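Local atomic coordinates of SusD superfamily protein (Bacteroides thetaiotaomicron, PDB entry 3MCX), a protein that is of unknown function but, as a member of the SusD family of outer-membrane proteins, probably helps to bind and import glycans, and carries bound zinc in the crystal. Residues A[66-70]-A[287-291]; A[238-244]-A[384-390]; A[364-368]-A[401-407]. One frame throughout, in Å; residues are numbered along the deposited sequence.

Contact 1 (A[66-70]-A[287-291]). With GOL (glycerol), chain M.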
loop_
_atom_site.group_PDB
_atom_site.type_symbol
_atom_site.label_atom_id
_atom_site.label_comp_id
_atom_site.label_asym_id
_atom_site.label_seq_id
_atom_site.Cartn_x
_atom_site.Cartn_y
_atom_site.Cartn_z
ATOM N N LYS A 66 -20.442 -1.395 2.099
ATOM C CA LYS A 66 -20.214 -1.829 0.724
ATOM C C LYS A 66 -18.906 -1.224 0.221
ATOM O O LYS A 66 -18.296 -0.373 0.880
ATOM C CB LYS A 66 -21.432 -1.487 -0.148
ATOM C CG LYS A 66 -22.721 -2.229 0.262
ATOM C CD LYS A 66 -22.730 -3.711 -0.152
ATOM C CE LYS A 66 -23.954 -4.472 0.348
ATOM N NZ LYS A 66 -23.729 -4.910 1.754
ATOM N N ARG A 67 -18.445 -1.671 -0.930
ATOM C CA ARG A 67 -17.058 -1.437 -1.301
ATOM C C ARG A 67 -16.777 -0.030 -1.812
ATOM O O ARG A 67 -17.583 0.581 -2.546
ATOM C CB ARG A 67 -16.560 -2.473 -2.310
ATOM C CG ARG A 67 -17.084 -2.341 -3.722
ATOM C CD ARG A 67 -16.540 -3.490 -4.646
ATOM N NE ARG A 67 -17.220 -4.722 -4.296
ATOM C CZ ARG A 67 -18.354 -5.173 -4.806
ATOM N NH1 ARG A 67 -18.911 -4.597 -5.880
ATOM N NH2 ARG A 67 -18.937 -6.231 -4.275
ATOM N N VAL A 68 -15.631 0.468 -1.356
ATOM C CA VAL A 68 -14.958 1.676 -1.833
ATOM C C VAL A 68 -15.592 2.992 -1.373
ATOM O O VAL A 68 -14.916 3.869 -0.770
ATOM C CB VAL A 68 -14.748 1.709 -3.368
ATOM C CG1 VAL A 68 -13.996 3.012 -3.772
ATOM C CG2 VAL A 68 -13.952 0.483 -3.862
ATOM N N SER A 69 -16.868 3.162 -1.628
ATOM C CA SER A 69 -17.471 4.466 -1.442
ATOM C C SER A 69 -17.389 5.032 -0.011
ATOM O O SER A 69 -17.226 6.241 0.129
ATOM C CB SER A 69 -18.880 4.574 -2.053
ATOM O OG SER A 69 -19.835 3.726 -1.443
ATOM N N PRO A 70 -17.543 4.217 1.042
ATOM C CA PRO A 70 -17.436 4.830 2.366
ATOM C C PRO A 70 -16.060 5.398 2.677
ATOM O O PRO A 70 -15.964 6.358 3.451
ATOM C CB PRO A 70 -17.773 3.664 3.302
ATOM C CG PRO A 70 -18.662 2.736 2.458
ATOM C CD PRO A 70 -17.995 2.807 1.127
ATOM N N ASP A 287 -20.331 -5.374 -13.014
ATOM C CA ASP A 287 -20.637 -6.255 -11.870
ATOM C C ASP A 287 -19.880 -5.835 -10.636
ATOM O O ASP A 287 -20.453 -5.166 -9.775
ATOM C CB ASP A 287 -20.409 -7.724 -12.280
ATOM C CG ASP A 287 -20.992 -8.707 -11.274
ATOM O OD1 ASP A 287 -21.482 -8.266 -10.230
ATOM O OD2 ASP A 287 -20.948 -9.922 -11.528
ATOM N N TRP A 288 -18.605 -6.177 -10.554
ATOM C CA TRP A 288 -17.799 -5.938 -9.385
ATOM C C TRP A 288 -17.123 -4.582 -9.343
ATOM O O TRP A 288 -16.762 -4.132 -8.258
ATOM C CB TRP A 288 -16.714 -7.014 -9.234
ATOM C CG TRP A 288 -17.272 -8.375 -9.049
ATOM C CD1 TRP A 288 -17.527 -9.310 -10.010
ATOM C CD2 TRP A 288 -17.647 -8.966 -7.807
ATOM N NE1 TRP A 288 -18.036 -10.468 -9.434
ATOM C CE2 TRP A 288 -18.120 -10.270 -8.081
ATOM C CE3 TRP A 288 -17.623 -8.518 -6.482
ATOM C CZ2 TRP A 288 -18.582 -11.121 -7.073
ATOM C CZ3 TRP A 288 -18.076 -9.377 -5.475
ATOM C CH2 TRP A 288 -18.524 -10.663 -5.779
ATOM N N ASN A 289 -16.948 -3.922 -10.475
ATOM C CA ASN A 289 -16.139 -2.716 -10.483
ATOM C C ASN A 289 -16.658 -1.636 -9.538
ATOM O O ASN A 289 -17.859 -1.366 -9.491
ATOM C CB ASN A 289 -16.086 -2.132 -11.917
ATOM C CG ASN A 289 -15.400 -0.795 -11.977
ATOM O OD1 ASN A 289 -15.993 0.213 -11.547
ATOM N ND2 ASN A 289 -14.166 -0.759 -12.493
ATOM N N ASN A 290 -15.745 -1.030 -8.801
ATOM C CA ASN A 290 -16.056 0.257 -8.190
ATOM C C ASN A 290 -14.888 1.199 -8.051
ATOM O O ASN A 290 -14.875 2.015 -7.148
ATOM C CB ASN A 290 -16.815 0.145 -6.862
ATOM C CG ASN A 290 -17.682 1.376 -6.613
ATOM O OD1 ASN A 290 -17.956 2.119 -7.570
ATOM N ND2 ASN A 290 -18.144 1.595 -5.365
ATOM N N LEU A 291 -13.898 1.078 -8.941
ATOM C CA LEU A 291 -12.749 1.965 -8.985
ATOM C C LEU A 291 -12.523 2.386 -10.419
ATOM O O LEU A 291 -12.397 1.541 -11.313
ATOM C CB LEU A 291 -11.502 1.293 -8.427
ATOM C CG LEU A 291 -11.542 0.982 -6.926
ATOM C CD1 LEU A 291 -10.565 -0.122 -6.569
ATOM C CD2 LEU A 291 -11.269 2.220 -6.045
HETATM C C1 GOL M . -21.697 -9.735 -7.796
HETATM O O1 GOL M . -22.783 -9.509 -8.683
HETATM C C2 GOL M . -21.560 -8.620 -6.746
HETATM O O2 GOL M . -22.774 -8.463 -6.027
HETATM C C3 GOL M . -21.130 -7.319 -7.430
HETATM O O3 GOL M . -20.949 -6.220 -6.549
#
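W288 lays CE3 over one face of the R67 guanidinium, 3.4 Å from R67 NH2, with ring and guanidinium planes 50° apart, so the two are inclined to each other and not stacked flat. At the edge of the guanidinium, near its plane, sits O3 of a glycerol probably taken up from the crystallisation liquor. R67 NH1 and NH2 both donate to it, at 2.7 Å for NH1 and O3, while glycerol C1 lies over a face of the W288 ring. R67 NH1 also makes a weak bond to W288 O (3.2 Å), and R67 NE forms a salt bridge with E274. The bend at chi3 (73°) swings the guanidinium up against the tryptophan. Further along, N290 ND2 donates to R67 O at 3.0 Å. That carbonyl also accepts from S69 N, the two donors arriving from opposite faces of its plane. N290 OD1 is taken by I60 N, so both ends of the amide are used. Beside it, V68 CG1 meets L291 CD2 at 3.6 Å. V68 is the N-cap residue of helix 69-72, while the loop 287-291 leads into strand 292-293; helices 44-51 and 276-279 pack on this pair through Y47 and V279.

Contact 2 (A[238-244]-A[384-390]). With GOL (glycerol), chain N.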
loop_
_atom_site.group_PDB
_atom_site.type_symbol
_atom_site.label_atom_id
_atom_site.label_comp_id
_atom_site.label_asym_id
_atom_site.label_seq_id
_atom_site.Cartn_x
_atom_site.Cartn_y
_atom_site.Cartn_z
ATOM N N LEU A 238 14.916 -1.426 -12.853
ATOM C CA LEU A 238 13.796 -0.581 -13.264
ATOM C C LEU A 238 13.303 -1.012 -14.663
ATOM O O LEU A 238 14.108 -1.399 -15.535
ATOM C CB LEU A 238 14.217 0.906 -13.287
ATOM C CG LEU A 238 14.463 1.543 -11.929
ATOM C CD1 LEU A 238 15.009 2.937 -12.150
ATOM C CD2 LEU A 238 13.190 1.586 -11.060
ATOM N N TYR A 239 11.993 -0.957 -14.861
ATOM C CA TYR A 239 11.415 -1.247 -16.184
ATOM C C TYR A 239 11.819 -0.193 -17.189
ATOM O O TYR A 239 11.794 1.005 -16.897
ATOM C CB TYR A 239 9.881 -1.335 -16.137
ATOM C CG TYR A 239 9.406 -2.388 -15.138
ATOM C CD1 TYR A 239 9.976 -3.660 -15.113
ATOM C CD2 TYR A 239 8.412 -2.103 -14.242
ATOM C CE1 TYR A 239 9.560 -4.604 -14.205
ATOM C CE2 TYR A 239 7.994 -3.034 -13.291
ATOM C CZ TYR A 239 8.584 -4.300 -13.306
ATOM O OH TYR A 239 8.254 -5.258 -12.374
ATOM N N SER A 240 12.167 -0.641 -18.383
ATOM C CA SER A 240 12.421 0.268 -19.515
ATOM C C SER A 240 11.085 0.780 -20.046
ATOM O O SER A 240 10.016 0.209 -19.789
ATOM C CB SER A 240 13.135 -0.450 -20.651
ATOM O OG SER A 240 12.270 -1.418 -21.238
ATOM N N TYR A 241 11.156 1.829 -20.850
ATOM C CA TYR A 241 9.985 2.372 -21.534
ATOM C C TYR A 241 9.348 1.296 -22.426
ATOM O O TYR A 241 8.111 1.164 -22.499
ATOM C CB TYR A 241 10.445 3.564 -22.361
ATOM C CG TYR A 241 9.361 4.350 -23.051
ATOM C CD1 TYR A 241 8.821 3.923 -24.245
ATOM C CD2 TYR A 241 8.904 5.535 -22.510
ATOM C CE1 TYR A 241 7.828 4.665 -24.878
ATOM C CE2 TYR A 241 7.924 6.275 -23.134
ATOM C CZ TYR A 241 7.393 5.842 -24.298
ATOM O OH TYR A 241 6.398 6.588 -24.888
ATOM N N GLU A 242 10.213 0.519 -23.075
ATOM C CA GLU A 242 9.793 -0.508 -24.026
ATOM C C GLU A 242 9.058 -1.653 -23.327
ATOM O O GLU A 242 8.068 -2.159 -23.842
ATOM C CB GLU A 242 11.007 -1.020 -24.793
ATOM C CG GLU A 242 11.573 0.017 -25.740
ATOM C CD GLU A 242 12.557 1.062 -25.122
ATOM O OE1 GLU A 242 12.901 1.085 -23.883
ATOM O OE2 GLU A 242 13.012 1.890 -25.970
ATOM N N GLU A 243 9.536 -2.041 -22.151
ATOM C CA GLU A 243 9.012 -3.149 -21.309
ATOM C C GLU A 243 7.714 -2.801 -20.605
ATOM O O GLU A 243 6.889 -3.671 -20.261
ATOM C CB GLU A 243 10.037 -3.510 -20.184
ATOM C CG GLU A 243 11.289 -4.270 -20.654
ATOM C CD GLU A 243 12.469 -4.288 -19.651
ATOM O OE1 GLU A 243 12.531 -3.476 -18.698
ATOM O OE2 GLU A 243 13.386 -5.118 -19.857
ATOM N N TYR A 244 7.581 -1.518 -20.252
ATOM C CA TYR A 244 6.598 -1.097 -19.268
ATOM C C TYR A 244 5.172 -1.565 -19.539
ATOM O O TYR A 244 4.510 -1.985 -18.619
ATOM C CB TYR A 244 6.605 0.417 -19.096
ATOM C CG TYR A 244 5.975 0.910 -17.793
ATOM C CD1 TYR A 244 6.734 1.005 -16.632
ATOM C CD2 TYR A 244 4.653 1.316 -17.736
ATOM C CE1 TYR A 244 6.200 1.487 -15.471
ATOM C CE2 TYR A 244 4.106 1.797 -16.570
ATOM C CZ TYR A 244 4.870 1.901 -15.429
ATOM O OH TYR A 244 4.279 2.418 -14.291
ATOM N N ILE A 384 13.509 7.506 -12.994
ATOM C CA ILE A 384 12.123 7.155 -13.272
ATOM C C ILE A 384 11.661 7.911 -14.503
ATOM O O ILE A 384 11.254 7.298 -15.484
ATOM C CB ILE A 384 11.218 7.415 -12.067
ATOM C CG1 ILE A 384 11.705 6.634 -10.832
ATOM C CG2 ILE A 384 9.775 7.065 -12.435
ATOM C CD1 ILE A 384 11.843 5.123 -10.988
ATOM N N ILE A 385 11.754 9.240 -14.476
ATOM C CA ILE A 385 11.265 10.072 -15.590
ATOM C C ILE A 385 11.821 9.585 -16.923
ATOM O O ILE A 385 11.060 9.401 -17.882
ATOM C CB ILE A 385 11.553 11.593 -15.369
ATOM C CG1 ILE A 385 10.776 12.133 -14.157
ATOM C CG2 ILE A 385 11.111 12.416 -16.603
ATOM C CD1 ILE A 385 11.199 13.588 -13.763
ATOM N N SER A 386 13.132 9.362 -16.991
ATOM C CA SER A 386 13.799 9.006 -18.255
ATOM C C SER A 386 13.356 7.659 -18.817
ATOM O O SER A 386 13.542 7.414 -20.016
ATOM C CB SER A 386 15.316 8.986 -18.102
ATOM O OG SER A 386 15.731 7.958 -17.232
ATOM N N ARG A 387 12.806 6.803 -17.953
ATOM C CA ARG A 387 12.295 5.488 -18.351
ATOM C C ARG A 387 10.790 5.461 -18.575
ATOM O O ARG A 387 10.189 4.386 -18.772
ATOM C CB ARG A 387 12.724 4.419 -17.311
ATOM C CG ARG A 387 14.211 4.135 -17.278
ATOM C CD ARG A 387 14.547 3.171 -16.164
ATOM N NE ARG A 387 15.923 2.730 -16.194
ATOM C CZ ARG A 387 16.961 3.435 -15.749
ATOM N NH1 ARG A 387 16.790 4.619 -15.161
ATOM N NH2 ARG A 387 18.176 2.935 -15.843
ATOM N N ARG A 388 10.148 6.628 -18.507
ATOM C CA ARG A 388 8.696 6.712 -18.645
ATOM C C ARG A 388 8.237 7.663 -19.749
ATOM O O ARG A 388 7.050 7.717 -20.084
ATOM C CB ARG A 388 8.058 7.102 -17.306
ATOM C CG ARG A 388 8.362 6.142 -16.177
ATOM C CD ARG A 388 7.722 4.792 -16.369
ATOM N NE ARG A 388 8.022 4.007 -15.214
ATOM C CZ ARG A 388 9.015 3.128 -15.124
ATOM N NH1 ARG A 388 9.779 2.868 -16.157
ATOM N NH2 ARG A 388 9.181 2.507 -13.960
ATOM N N THR A 389 9.154 8.452 -20.278
ATOM C CA THR A 389 8.832 9.367 -21.367
ATOM C C THR A 389 10.002 9.514 -22.315
ATOM O O THR A 389 11.149 9.309 -21.933
ATOM C CB THR A 389 8.396 10.758 -20.839
ATOM O OG1 THR A 389 8.020 11.594 -21.940
ATOM C CG2 THR A 389 9.525 11.438 -20.038
ATOM N N THR A 390 9.715 9.870 -23.559
ATOM C CA THR A 390 10.771 10.217 -24.507
ATOM C C THR A 390 11.076 11.715 -24.567
ATOM O O THR A 390 11.969 12.128 -25.287
ATOM C CB THR A 390 10.416 9.757 -25.920
ATOM O OG1 THR A 390 9.107 10.245 -26.244
ATOM C CG2 THR A 390 10.422 8.225 -25.992
HETATM C C1 GOL N . 12.540 4.759 -25.455
HETATM O O1 GOL N . 11.824 5.711 -26.192
HETATM C C2 GOL N . 13.368 5.348 -24.321
HETATM O O2 GOL N . 13.842 4.229 -23.595
HETATM C C3 GOL N . 12.586 6.331 -23.447
HETATM O O3 GOL N . 12.979 6.172 -22.094
HETATM O O HOH W 1 15.761 0.164 -17.330
HETATM O O HOH W 2 7.449 8.401 -27.485
#
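The loop 238-244 runs past the end of helix 374-385 and the turn after it, coming nearest at Y241 and R387, whose CA atoms are 5.0 Å apart. Within the loop an ST motif, E243 N to S240 OG, is matched by S240 N bonding E243 OE1. R388 carries the polar part: its NH1 donates to Y239 O at 2.8 Å, the oxygen in the guanidinium plane, the nitrogen above the carbonyl plane. The same NH1 bonds R387 O. A bend at chi2 (-68°) turns the R388 chain back toward the loop, where CD sits over the Y244 ring, 4.1 Å from its centroid, in a CH-pi contact. Y244 CE1 lies over a face of the guanidinium, 3.1 Å from R388 NE, planes 40° apart. R387 stretches its extended chain across L238, R387 CD to L238 CB 3.7 Å; a water joins R387 NE to L238 O, R387 NH1 bonds D383 O, and a bound zinc ion lies about 4 Å from the R387 side chain. L238 CD2 reaches I384 CD1 at 3.8 Å. The Y241 ring has T389 CA at its edge and T390 CG2 over one face, and its hydroxyl bonds K306 O. R388 NE and NH2 form salt bridges with E413 and E255, and Y244 OH bonds E413. The two carboxylates probably balance the charge of the buried guanidinium and, with the carbonyls, fix its rotation.

Contact 3 (A[364-368]-A[401-407])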
loop_
_atom_site.group_PDB
_atom_site.type_symbol
_atom_site.label_atom_id
_atom_site.label_comp_id
_atom_site.label_asym_id
_atom_site.label_seq_id
_atom_site.Cartn_x
_atom_site.Cartn_y
_atom_site.Cartn_z
ATOM N N ALA A 364 14.363 10.009 -3.766
ATOM C CA ALA A 364 14.315 11.348 -4.317
ATOM C C ALA A 364 13.642 12.324 -3.342
ATOM O O ALA A 364 14.185 13.407 -3.101
ATOM C CB ALA A 364 13.603 11.359 -5.654
ATOM N N GLU A 365 12.515 11.910 -2.786
ATOM C CA GLU A 365 11.741 12.746 -1.859
ATOM C C GLU A 365 12.534 12.947 -0.543
ATOM O O GLU A 365 12.658 14.066 -0.065
ATOM C CB GLU A 365 10.368 12.153 -1.588
ATOM C CG GLU A 365 9.458 13.016 -0.728
ATOM C CD GLU A 365 8.093 12.415 -0.508
ATOM O OE1 GLU A 365 7.700 11.443 -1.212
ATOM O OE2 GLU A 365 7.401 12.912 0.424
ATOM N N ALA A 366 13.099 11.871 0.003
ATOM C CA ALA A 366 13.862 11.976 1.240
ATOM C C ALA A 366 15.075 12.883 1.058
ATOM O O ALA A 366 15.403 13.666 1.947
ATOM C CB ALA A 366 14.286 10.600 1.738
ATOM N N GLY A 367 15.735 12.803 -0.098
ATOM C CA GLY A 367 16.895 13.633 -0.364
ATOM C C GLY A 367 16.546 15.117 -0.430
ATOM O O GLY A 367 17.182 15.967 0.188
ATOM N N LEU A 368 15.513 15.433 -1.207
ATOM C CA LEU A 368 15.078 16.808 -1.343
ATOM C C LEU A 368 14.663 17.381 0.015
ATOM O O LEU A 368 15.067 18.464 0.359
ATOM C CB LEU A 368 13.939 16.936 -2.342
ATOM C CG LEU A 368 13.517 18.373 -2.655
ATOM C CD1 LEU A 368 14.639 19.161 -3.294
ATOM C CD2 LEU A 368 12.319 18.354 -3.565
ATOM N N PHE A 401 13.913 20.603 -9.733
ATOM C CA PHE A 401 13.756 19.506 -8.795
ATOM C C PHE A 401 13.024 20.009 -7.556
ATOM O O PHE A 401 13.663 20.426 -6.575
ATOM C CB PHE A 401 15.134 18.937 -8.428
ATOM C CG PHE A 401 15.110 17.723 -7.511
ATOM C CD1 PHE A 401 14.231 16.664 -7.719
ATOM C CD2 PHE A 401 16.057 17.605 -6.477
ATOM C CE1 PHE A 401 14.233 15.536 -6.899
ATOM C CE2 PHE A 401 16.041 16.473 -5.632
ATOM C CZ PHE A 401 15.158 15.446 -5.864
ATOM N N THR A 402 11.705 19.983 -7.622
ATOM C CA THR A 402 10.840 20.485 -6.553
ATOM C C THR A 402 10.042 19.329 -5.940
ATOM O O THR A 402 9.850 18.261 -6.540
ATOM C CB THR A 402 9.841 21.495 -7.084
ATOM O OG1 THR A 402 8.944 20.809 -7.948
ATOM C CG2 THR A 402 10.552 22.672 -7.862
ATOM N N LEU A 403 9.519 19.529 -4.736
ATOM C CA LEU A 403 8.639 18.547 -4.130
ATOM C C LEU A 403 7.429 18.256 -5.018
ATOM O O LEU A 403 7.078 17.117 -5.209
ATOM C CB LEU A 403 8.207 19.036 -2.744
ATOM C CG LEU A 403 7.306 18.077 -1.981
ATOM C CD1 LEU A 403 7.958 16.690 -1.731
ATOM C CD2 LEU A 403 6.830 18.732 -0.635
ATOM N N ASP A 404 6.792 19.287 -5.560
ATOM C CA ASP A 404 5.611 19.069 -6.388
ATOM C C ASP A 404 5.968 18.192 -7.575
ATOM O O ASP A 404 5.193 17.322 -7.959
ATOM C CB ASP A 404 5.037 20.394 -6.888
ATOM C CG ASP A 404 3.732 20.201 -7.655
ATOM O OD1 ASP A 404 2.783 19.632 -7.079
ATOM O OD2 ASP A 404 3.692 20.602 -8.832
ATOM N N ARG A 405 7.138 18.417 -8.168
ATOM C CA ARG A 405 7.524 17.560 -9.295
ATOM C C ARG A 405 7.697 16.092 -8.920
ATOM O O ARG A 405 7.287 15.195 -9.672
ATOM C CB ARG A 405 8.752 18.097 -9.986
ATOM C CG ARG A 405 9.047 17.388 -11.314
ATOM C CD ARG A 405 7.938 17.651 -12.327
ATOM N NE ARG A 405 8.124 16.953 -13.594
ATOM C CZ ARG A 405 7.806 15.678 -13.822
ATOM N NH1 ARG A 405 7.375 14.874 -12.839
ATOM N NH2 ARG A 405 8.033 15.186 -15.045
ATOM N N ILE A 406 8.242 15.818 -7.739
ATOM C CA ILE A 406 8.351 14.466 -7.243
ATOM C C ILE A 406 6.967 13.855 -6.988
ATOM O O ILE A 406 6.678 12.709 -7.367
ATOM C CB ILE A 406 9.166 14.402 -5.933
ATOM C CG1 ILE A 406 10.606 14.871 -6.162
ATOM C CG2 ILE A 406 9.153 12.978 -5.387
ATOM C CD1 ILE A 406 11.366 15.060 -4.823
ATOM N N LEU A 407 6.109 14.629 -6.330
ATOM C CA LEU A 407 4.781 14.141 -5.983
ATOM C C LEU A 407 3.916 13.868 -7.220
ATOM O O LEU A 407 3.168 12.887 -7.226
ATOM C CB LEU A 407 4.112 15.111 -4.982
ATOM C CG LEU A 407 4.847 15.221 -3.632
ATOM C CD1 LEU A 407 3.989 16.103 -2.666
ATOM C CD2 LEU A 407 5.126 13.877 -2.962
#
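Helix segments 364-368 and 403-407 lie almost antiparallel, at 169° with their axes 10.2 Å apart, and E365 faces I406 with CA atoms 6.6 Å apart. This is antiparallel helix packing in the alpha-helical part of the SusD fold, whose family belongs to the TPR clan. L368 does most of the touching. Its chi1 (-174°) carries CG toward 401-407, and chi2 (62°) divides the methyls: CD1 goes to F401, 3.8 Å from CD2 of the ring, while L368 CD2 touches I406 CD1 at 3.7 Å. The leucine and phenylalanine side chains run antiparallel alongside each other. The ring's far end, F401 CZ, comes to 3.6 Å from A364 O. I406 CD1 also touches A364, and I406 CG2 rests on E365 CB. The extended E365 chain passes at a slant over L403 and L407, its CG meeting L403 CD1 while its carboxylate is drawn off to R426 in a salt bridge and to N427. L381 of helix 374-385 packs on both A364 and F401. T402 is the N-cap of helix 403-414, its OG1 accepting from R405 N at 3.0 Å. At the backbone of this helix start, L368 CD2 presses on T402 C and lies 3.3 Å from L403 N.

How the contacts relate
Contacts 2 and 3 are neighbours, with centres 19 Å apart, whereas the centre of contact 1 lies 31 and 32 Å from theirs and it touches neither. Helices 356-370, 374-385 and 403-414 follow one another in the chain. Contact 3 pairs the first and third, and contact 2 fixes the end of the middle one to a loop from much earlier; I385 CD1 meets R405 NH2 at 3.8 Å between them. Along the chain, contact 2 crosses both others, opening before contact 1 has closed and closing after contact 3 has opened. Contact 1 links an early loop to the middle of the chain, while contacts 2 and 3 tie together the helices of the later part.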